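Local coordinates for transcriptional regulator, TetR family (Thermus thermophilus, PDB 3VPR), which probably binds operator DNA through a helix-turn-helix domain, as a dimeric transcriptional repressor of the TetR family, at residues I129-R132 against G133-G137; P75-A78 against L79-M83; A176-D179 against L180-G184. One frame throughout, in Å; residues are numbered along the deposited sequence.

Overall arrangement
All three contacts are i to i+3 or i+4 packing within single helices of the C-terminal, TetR_C-type region, on one side of the chain's centre. Contact 2, near the start of helix 75-92, touches both others: P75 and A78 meet helix 109-135, while R80 packs on H178. Contacts 1 and 3 lie at helix ends, their nearest atoms about 7 Å apart without touching. Contact 3 is the most buried, six of its nine touching residues being so, and most of them reach the second subunit. Contacts 1 and 2 are partly buried. Ion pairs bridge successive turns in contacts 2 and 3, whereas in contact 1 the arginines are bound chiefly outside the segments.

Contact 1: residues I129-R132 against G133-G137; sequences ILRR and GVEQG
R131 and E135, one helical turn apart, run alongside each other and point the same way, yet their charged ends do not join. From CB the R131 chain leaves with CG opposite the backbone N (chi1 173°), which lays CG and CD beside the carboxylate. R131 CG is 3.4 Å from E135 OE2, and R131 CD is 3.7 Å from the same oxygen. At CD the chain bends (chi3 35°) and moves off: R131 NE is already 4.8 Å from E135 OE2, too far for a pair, and the guanidinium plane stands 73° from that of the carboxylate. The tip has its salt bridge instead with E124, about two turns back along the helix, so E135 meets aliphatic carbon rather than the cation.

R132 and Q136 also lie side by side, pointing the same way. CB and CG of Q136 each lie within about 3.4 Å of the backbone O of R132, while the R132 guanidinium is spent elsewhere, NH2 bonding to V72 O and NH1 more weakly to L70 O. This ties the end of this helix to the C-terminal end of helix 47-70 (L70) and to V72 just beyond it.

Backbone geometry confirms that the helix holds to its last residues. V134 N bonds to L130 O at 3.0 Å, and Q136 N to R132 O at 2.8 Å in a nearly straight bond. V134 CG2 rests 3.6 Å from L130 O, and the side chain packs on the loop residues F139, E141 and V142. L130 packs on L79 and on L185 of the second subunit. G137 then takes positive phi and its N returns 3.1 Å to V134 O. That reversal is a Schellman motif, a characteristic C-terminal stop of an alpha-helix, here closing helix 109-135.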
loop_
_atom_site.group_PDB
_atom_site.type_symbol
_atom_site.label_atom_id
_atom_site.label_comp_id
_atom_site.label_asym_id
_atom_site.label_seq_id
_atom_site.Cartn_x
_atom_site.Cartn_y
_atom_site.Cartn_z
ATOM N N ILE A 129 -8.834 16.976 -10.972
ATOM C CA ILE A 129 -8.001 18.099 -10.529
ATOM C C ILE A 129 -6.704 18.150 -11.350
ATOM O O ILE A 129 -6.286 19.208 -11.808
ATOM C CB ILE A 129 -7.624 17.981 -9.040
ATOM C CG1 ILE A 129 -8.869 18.123 -8.167
ATOM C CG2 ILE A 129 -6.599 19.035 -8.669
ATOM C CD1 ILE A 129 -8.591 17.950 -6.680
ATOM N N LEU A 130 -6.075 16.999 -11.540
ATOM C CA LEU A 130 -4.837 16.931 -12.309
ATOM C C LEU A 130 -5.083 17.293 -13.768
ATOM O O LEU A 130 -4.326 18.063 -14.359
ATOM C CB LEU A 130 -4.234 15.523 -12.221
ATOM C CG LEU A 130 -3.835 15.092 -10.807
ATOM C CD1 LEU A 130 -3.453 13.609 -10.793
ATOM C CD2 LEU A 130 -2.684 15.964 -10.324
ATOM N N ARG A 131 -6.150 16.743 -14.345
ATOM C CA ARG A 131 -6.471 17.019 -15.739
ATOM C C ARG A 131 -6.704 18.515 -15.973
ATOM O O ARG A 131 -6.270 19.066 -16.999
ATOM C CB ARG A 131 -7.698 16.209 -16.177
ATOM C CG ARG A 131 -8.197 16.558 -17.567
ATOM C CD ARG A 131 -9.147 15.508 -18.122
ATOM N NE ARG A 131 -9.988 14.914 -17.089
ATOM C CZ ARG A 131 -9.776 13.717 -16.551
ATOM N NH1 ARG A 131 -8.753 12.976 -16.954
ATOM N NH2 ARG A 131 -10.571 13.270 -15.595
ATOM N N ARG A 132 -7.383 19.173 -15.035
ATOM C CA ARG A 132 -7.625 20.608 -15.179
ATOM C C ARG A 132 -6.287 21.330 -15.168
ATOM O O ARG A 132 -6.076 22.280 -15.921
ATOM C CB ARG A 132 -8.491 21.138 -14.038
ATOM C CG ARG A 132 -9.962 20.750 -14.116
ATOM C CD ARG A 132 -10.655 21.083 -12.794
ATOM N NE ARG A 132 -10.161 22.344 -12.236
ATOM C CZ ARG A 132 -10.336 22.732 -10.973
ATOM N NH1 ARG A 132 -11.000 21.965 -10.114
ATOM N NH2 ARG A 132 -9.824 23.886 -10.563
ATOM N N GLY A 133 -5.382 20.869 -14.307
ATOM C CA GLY A 133 -4.067 21.476 -14.211
ATOM C C GLY A 133 -3.324 21.384 -15.526
ATOM O O GLY A 133 -2.675 22.343 -15.952
ATOM N N VAL A 134 -3.409 20.226 -16.174
ATOM C CA VAL A 134 -2.747 20.043 -17.457
ATOM C C VAL A 134 -3.440 20.895 -18.525
ATOM O O VAL A 134 -2.787 21.510 -19.362
ATOM C CB VAL A 134 -2.755 18.557 -17.886
ATOM C CG1 VAL A 134 -2.297 18.430 -19.339
ATOM C CG2 VAL A 134 -1.820 17.735 -16.968
ATOM N N GLU A 135 -4.765 20.933 -18.489
ATOM C CA GLU A 135 -5.530 21.708 -19.461
ATOM C C GLU A 135 -5.263 23.211 -19.343
ATOM O O GLU A 135 -5.054 23.892 -20.344
ATOM C CB GLU A 135 -7.021 21.408 -19.295
ATOM C CG GLU A 135 -7.337 19.921 -19.458
ATOM C CD GLU A 135 -8.801 19.589 -19.263
ATOM O OE1 GLU A 135 -9.432 20.178 -18.355
ATOM O OE2 GLU A 135 -9.315 18.720 -20.007
ATOM N N GLN A 136 -5.261 23.731 -18.121
ATOM C CA GLN A 136 -5.007 25.152 -17.918
ATOM C C GLN A 136 -3.527 25.463 -18.085
ATOM O O GLN A 136 -3.106 26.605 -17.921
ATOM C CB GLN A 136 -5.462 25.571 -16.526
ATOM C CG GLN A 136 -6.969 25.522 -16.338
ATOM C CD GLN A 136 -7.367 25.367 -14.882
ATOM O OE1 GLN A 136 -7.360 24.257 -14.344
ATOM N NE2 GLN A 136 -7.702 26.478 -14.231
ATOM N N GLY A 137 -2.736 24.442 -18.414
ATOM C CA GLY A 137 -1.312 24.652 -18.585
ATOM C C GLY A 137 -0.577 24.910 -17.283
ATOM O O GLY A 137 0.573 25.332 -17.306
#

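Contact 2: residues P75-A78 against L79-M83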
loop_
_atom_site.group_PDB
_atom_site.type_symbol
_atom_site.label_atom_id
_atom_site.label_comp_id
_atom_site.label_asym_id
_atom_site.label_seq_id
_atom_site.Cartn_x
_atom_site.Cartn_y
_atom_site.Cartn_z
ATOM N N PRO A 75 -5.467 24.912 -9.476
ATOM C CA PRO A 75 -5.171 23.471 -9.523
ATOM C C PRO A 75 -4.085 23.017 -8.544
ATOM O O PRO A 75 -4.149 21.909 -8.022
ATOM C CB PRO A 75 -4.761 23.248 -10.978
ATOM C CG PRO A 75 -5.563 24.294 -11.715
ATOM C CD PRO A 75 -5.410 25.503 -10.828
ATOM N N LYS A 76 -3.091 23.868 -8.300
ATOM C CA LYS A 76 -2.015 23.523 -7.375
ATOM C C LYS A 76 -2.517 23.470 -5.943
ATOM O O LYS A 76 -2.143 22.584 -5.170
ATOM C CB LYS A 76 -0.868 24.532 -7.465
ATOM C CG LYS A 76 -0.144 24.562 -8.808
ATOM C CD LYS A 76 1.140 25.383 -8.721
ATOM C CE LYS A 76 0.870 26.803 -8.228
ATOM N NZ LYS A 76 2.128 27.558 -7.935
ATOM N N GLU A 77 -3.360 24.434 -5.597
ATOM C CA GLU A 77 -3.931 24.532 -4.260
ATOM C C GLU A 77 -5.019 23.467 -4.079
ATOM O O GLU A 77 -5.236 22.962 -2.980
ATOM C CB GLU A 77 -4.508 25.935 -4.066
ATOM C CG GLU A 77 -4.882 26.277 -2.641
ATOM C CD GLU A 77 -3.726 26.085 -1.678
ATOM O OE1 GLU A 77 -2.590 26.467 -2.027
ATOM O OE2 GLU A 77 -3.959 25.561 -0.568
ATOM N N ALA A 78 -5.697 23.129 -5.173
ATOM C CA ALA A 78 -6.742 22.123 -5.136
ATOM C C ALA A 78 -6.115 20.753 -4.863
ATOM O O ALA A 78 -6.681 19.920 -4.148
ATOM C CB ALA A 78 -7.489 22.101 -6.466
ATOM N N LEU A 79 -4.940 20.522 -5.436
ATOM C CA LEU A 79 -4.266 19.248 -5.237
ATOM C C LEU A 79 -3.796 19.142 -3.793
ATOM O O LEU A 79 -3.926 18.092 -3.173
ATOM C CB LEU A 79 -3.073 19.117 -6.187
ATOM C CG LEU A 79 -2.233 17.842 -6.003
ATOM C CD1 LEU A 79 -3.078 16.617 -6.326
ATOM C CD2 LEU A 79 -1.000 17.895 -6.901
ATOM N N ARG A 80 -3.278 20.239 -3.245
ATOM C CA ARG A 80 -2.781 20.222 -1.869
ATOM C C ARG A 80 -3.894 19.969 -0.856
ATOM O O ARG A 80 -3.728 19.191 0.093
ATOM C CB ARG A 80 -2.063 21.534 -1.535
ATOM C CG ARG A 80 -1.435 21.546 -0.129
ATOM C CD ARG A 80 -0.532 22.773 0.105
ATOM N NE ARG A 80 -1.275 24.017 0.324
ATOM C CZ ARG A 80 -1.944 24.321 1.438
ATOM N NH1 ARG A 80 -1.976 23.478 2.462
ATOM N NH2 ARG A 80 -2.584 25.478 1.528
ATOM N N ARG A 81 -5.032 20.621 -1.063
ATOM C CA ARG A 81 -6.155 20.443 -0.162
ATOM C C ARG A 81 -6.655 19.013 -0.259
ATOM O O ARG A 81 -6.964 18.390 0.741
ATOM C CB ARG A 81 -7.268 21.429 -0.500
ATOM C CG ARG A 81 -6.788 22.873 -0.518
ATOM C CD ARG A 81 -7.876 23.820 -0.067
ATOM N NE ARG A 81 -8.111 23.685 1.366
ATOM C CZ ARG A 81 -9.275 23.921 1.958
ATOM N NH1 ARG A 81 -10.326 24.305 1.240
ATOM N NH2 ARG A 81 -9.392 23.767 3.272
ATOM N N PHE A 82 -6.729 18.479 -1.467
ATOM C CA PHE A 82 -7.176 17.111 -1.609
ATOM C C PHE A 82 -6.272 16.175 -0.785
ATOM O O PHE A 82 -6.753 15.380 0.023
ATOM C CB PHE A 82 -7.146 16.703 -3.073
ATOM C CG PHE A 82 -7.599 15.290 -3.326
ATOM C CD1 PHE A 82 -6.744 14.213 -3.106
ATOM C CD2 PHE A 82 -8.881 15.038 -3.814
ATOM C CE1 PHE A 82 -7.161 12.900 -3.380
ATOM C CE2 PHE A 82 -9.299 13.743 -4.086
ATOM C CZ PHE A 82 -8.443 12.671 -3.872
HETATM N N MSE A 83 -4.960 16.297 -0.972
HETATM C CA MSE A 83 -4.015 15.436 -0.272
HETATM C C MSE A 83 -4.070 15.583 1.249
HETATM O O MSE A 83 -4.047 14.582 1.972
HETATM C CB MSE A 83 -2.600 15.689 -0.794
HETATM C CG MSE A 83 -2.434 15.329 -2.265
HETATM SE SE MSE A 83 -0.693 15.797 -3.015
HETATM C CE MSE A 83 0.383 14.417 -2.121
#
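E77 and R80 lie side by side and point the same way from adjacent turns of helix 75-92, with the carboxylate and guanidinium planes 67° apart. E77 OE2 approaches the guanidinium obliquely, and the pair rests on this one oxygen: it meets R80 NH2 in a salt bridge modelled at 2.5 Å, a length not to be taken literally, and lies 3.2 Å from R80 NE. A bend at chi2 (55°) swings the E77 carboxylate round to the arginine, while R80 folds at chi3 to bring its flat end back over the turn. R80 NH1 has a second salt bridge, to E84, and the like-charged R175 lies close by. R81 stops short of the carboxylate, its NE lying 4.9 Å from E77 OE2.

Beneath this polar face the backbone is regular: R81 N bonds to E77 O and F82 N to A78 O, each at 3.0 Å. L79 CB lies 3.5 Å from P75 O, its end directed into the neighbouring helices.

A leucine in place of R80 would probably leave E77 and E84 without their shared cation. Chemically, one arginine joins two acids, and this excess of negative charge would be expected to ease its nearness to R175.

Contact 3: residues A176-D179 against L180-G184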
loop_
_atom_site.group_PDB
_atom_site.type_symbol
_atom_site.label_atom_id
_atom_site.label_comp_id
_atom_site.label_asym_id
_atom_site.label_seq_id
_atom_site.Cartn_x
_atom_site.Cartn_y
_atom_site.Cartn_z
ATOM N N ALA A 176 4.271 17.799 2.794
ATOM C CA ALA A 176 5.622 17.601 2.283
ATOM C C ALA A 176 5.540 16.789 0.988
ATOM O O ALA A 176 6.311 17.021 0.057
ATOM C CB ALA A 176 6.481 16.881 3.312
ATOM N N TYR A 177 4.595 15.846 0.925
ATOM C CA TYR A 177 4.418 15.036 -0.284
ATOM C C TYR A 177 3.927 15.924 -1.424
ATOM O O TYR A 177 4.323 15.755 -2.586
ATOM C CB TYR A 177 3.397 13.911 -0.063
ATOM C CG TYR A 177 3.912 12.699 0.685
ATOM C CD1 TYR A 177 5.262 12.355 0.662
ATOM C CD2 TYR A 177 3.035 11.857 1.352
ATOM C CE1 TYR A 177 5.717 11.196 1.283
ATOM C CE2 TYR A 177 3.477 10.697 1.972
ATOM C CZ TYR A 177 4.816 10.369 1.932
ATOM O OH TYR A 177 5.237 9.189 2.503
ATOM N N HIS A 178 3.065 16.884 -1.093
ATOM C CA HIS A 178 2.532 17.783 -2.111
ATOM C C HIS A 178 3.637 18.631 -2.715
ATOM O O HIS A 178 3.704 18.811 -3.940
ATOM C CB HIS A 178 1.438 18.684 -1.531
ATOM C CG HIS A 178 0.999 19.759 -2.473
ATOM N ND1 HIS A 178 1.541 21.026 -2.458
ATOM C CD2 HIS A 178 0.119 19.739 -3.502
ATOM C CE1 HIS A 178 1.014 21.739 -3.436
ATOM N NE2 HIS A 178 0.149 20.982 -4.087
ATOM N N ASP A 179 4.498 19.157 -1.848
ATOM C CA ASP A 179 5.618 19.970 -2.302
ATOM C C ASP A 179 6.495 19.115 -3.209
ATOM O O ASP A 179 6.934 19.558 -4.279
ATOM C CB ASP A 179 6.455 20.464 -1.115
ATOM C CG ASP A 179 7.802 21.038 -1.557
ATOM O OD1 ASP A 179 7.835 22.143 -2.132
ATOM O OD2 ASP A 179 8.834 20.369 -1.350
ATOM N N LEU A 180 6.734 17.880 -2.784
ATOM C CA LEU A 180 7.584 16.973 -3.555
ATOM C C LEU A 180 7.011 16.637 -4.923
ATOM O O LEU A 180 7.712 16.715 -5.923
ATOM C CB LEU A 180 7.825 15.676 -2.769
ATOM C CG LEU A 180 8.702 14.620 -3.447
ATOM C CD1 LEU A 180 10.067 15.216 -3.803
ATOM C CD2 LEU A 180 8.872 13.427 -2.514
ATOM N N ILE A 181 5.735 16.275 -4.971
ATOM C CA ILE A 181 5.112 15.895 -6.232
ATOM C C ILE A 181 4.889 17.096 -7.146
ATOM O O ILE A 181 4.962 16.978 -8.368
ATOM C CB ILE A 181 3.753 15.148 -5.990
ATOM C CG1 ILE A 181 3.283 14.474 -7.280
ATOM C CG2 ILE A 181 2.676 16.122 -5.515
ATOM C CD1 ILE A 181 4.183 13.358 -7.742
ATOM N N LEU A 182 4.628 18.259 -6.561
ATOM C CA LEU A 182 4.405 19.447 -7.380
ATOM C C LEU A 182 5.687 19.973 -8.029
ATOM O O LEU A 182 5.729 20.197 -9.230
ATOM C CB LEU A 182 3.781 20.564 -6.540
ATOM C CG LEU A 182 3.547 21.901 -7.239
ATOM C CD1 LEU A 182 2.498 21.746 -8.326
ATOM C CD2 LEU A 182 3.088 22.940 -6.211
ATOM N N ARG A 183 6.731 20.147 -7.224
ATOM C CA ARG A 183 8.000 20.693 -7.706
ATOM C C ARG A 183 9.035 19.678 -8.209
ATOM O O ARG A 183 9.853 20.003 -9.080
ATOM C CB ARG A 183 8.617 21.558 -6.601
ATOM C CG ARG A 183 7.664 22.642 -6.086
ATOM C CD ARG A 183 8.188 23.314 -4.820
ATOM N NE ARG A 183 9.493 23.941 -5.025
ATOM C CZ ARG A 183 10.165 24.606 -4.088
ATOM N NH1 ARG A 183 9.655 24.740 -2.868
ATOM N NH2 ARG A 183 11.355 25.128 -4.371
ATOM N N GLY A 184 9.014 18.462 -7.671
ATOM C CA GLY A 184 9.968 17.460 -8.123
ATOM C C GLY A 184 11.229 17.442 -7.284
ATOM O O GLY A 184 11.441 18.333 -6.446
#
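H178 and L182 make the close-packed half of this turn, lying side by side and pointing the same way. L182 CB sits over one face of the imidazole, 4.3 Å above its plane and displaced toward the rim, while L182 CD2 comes within 3.7 Å of H178 CE1. With CG opposite the backbone N, the ring reaches helix 75-92, where its NE2 bonds to K76 O. Its rotation is thus fixed by a polar bond as well as by the leucine. I181 CG2, set between the backbone N and carbonyl carbon, is 3.3 Å from H178 O.

The polar pair beside it is looser. D179 and R183 meet with carboxylate and guanidinium planes 85° apart; D179 OD1 uses its syn lone pair toward R183 NH1 at 3.3 Å, but the N-H...O angle is only 138° and the oxygen lies 30° out of the guanidinium plane. R183 itself is solvent-exposed. The other oxygen, OD2, has a salt bridge to R140 of the second subunit, so the acid stands between two arginines.

G184 is the first residue to leave helical phi/psi, though its N still bonds to L180 O at 2.8 Å; at its backbone angles a CB would jam against the R183 carbonyl O.

Within the subunit, Y177 and I181 face helix 144-161, with Y177 also on M83 of helix 75-92. L180 meets I181 of the second subunit, and A176 its L146, placing helix 170-183 at the dimer interface, consistent with the four-helix dimerisation bundle common in TetR regulators.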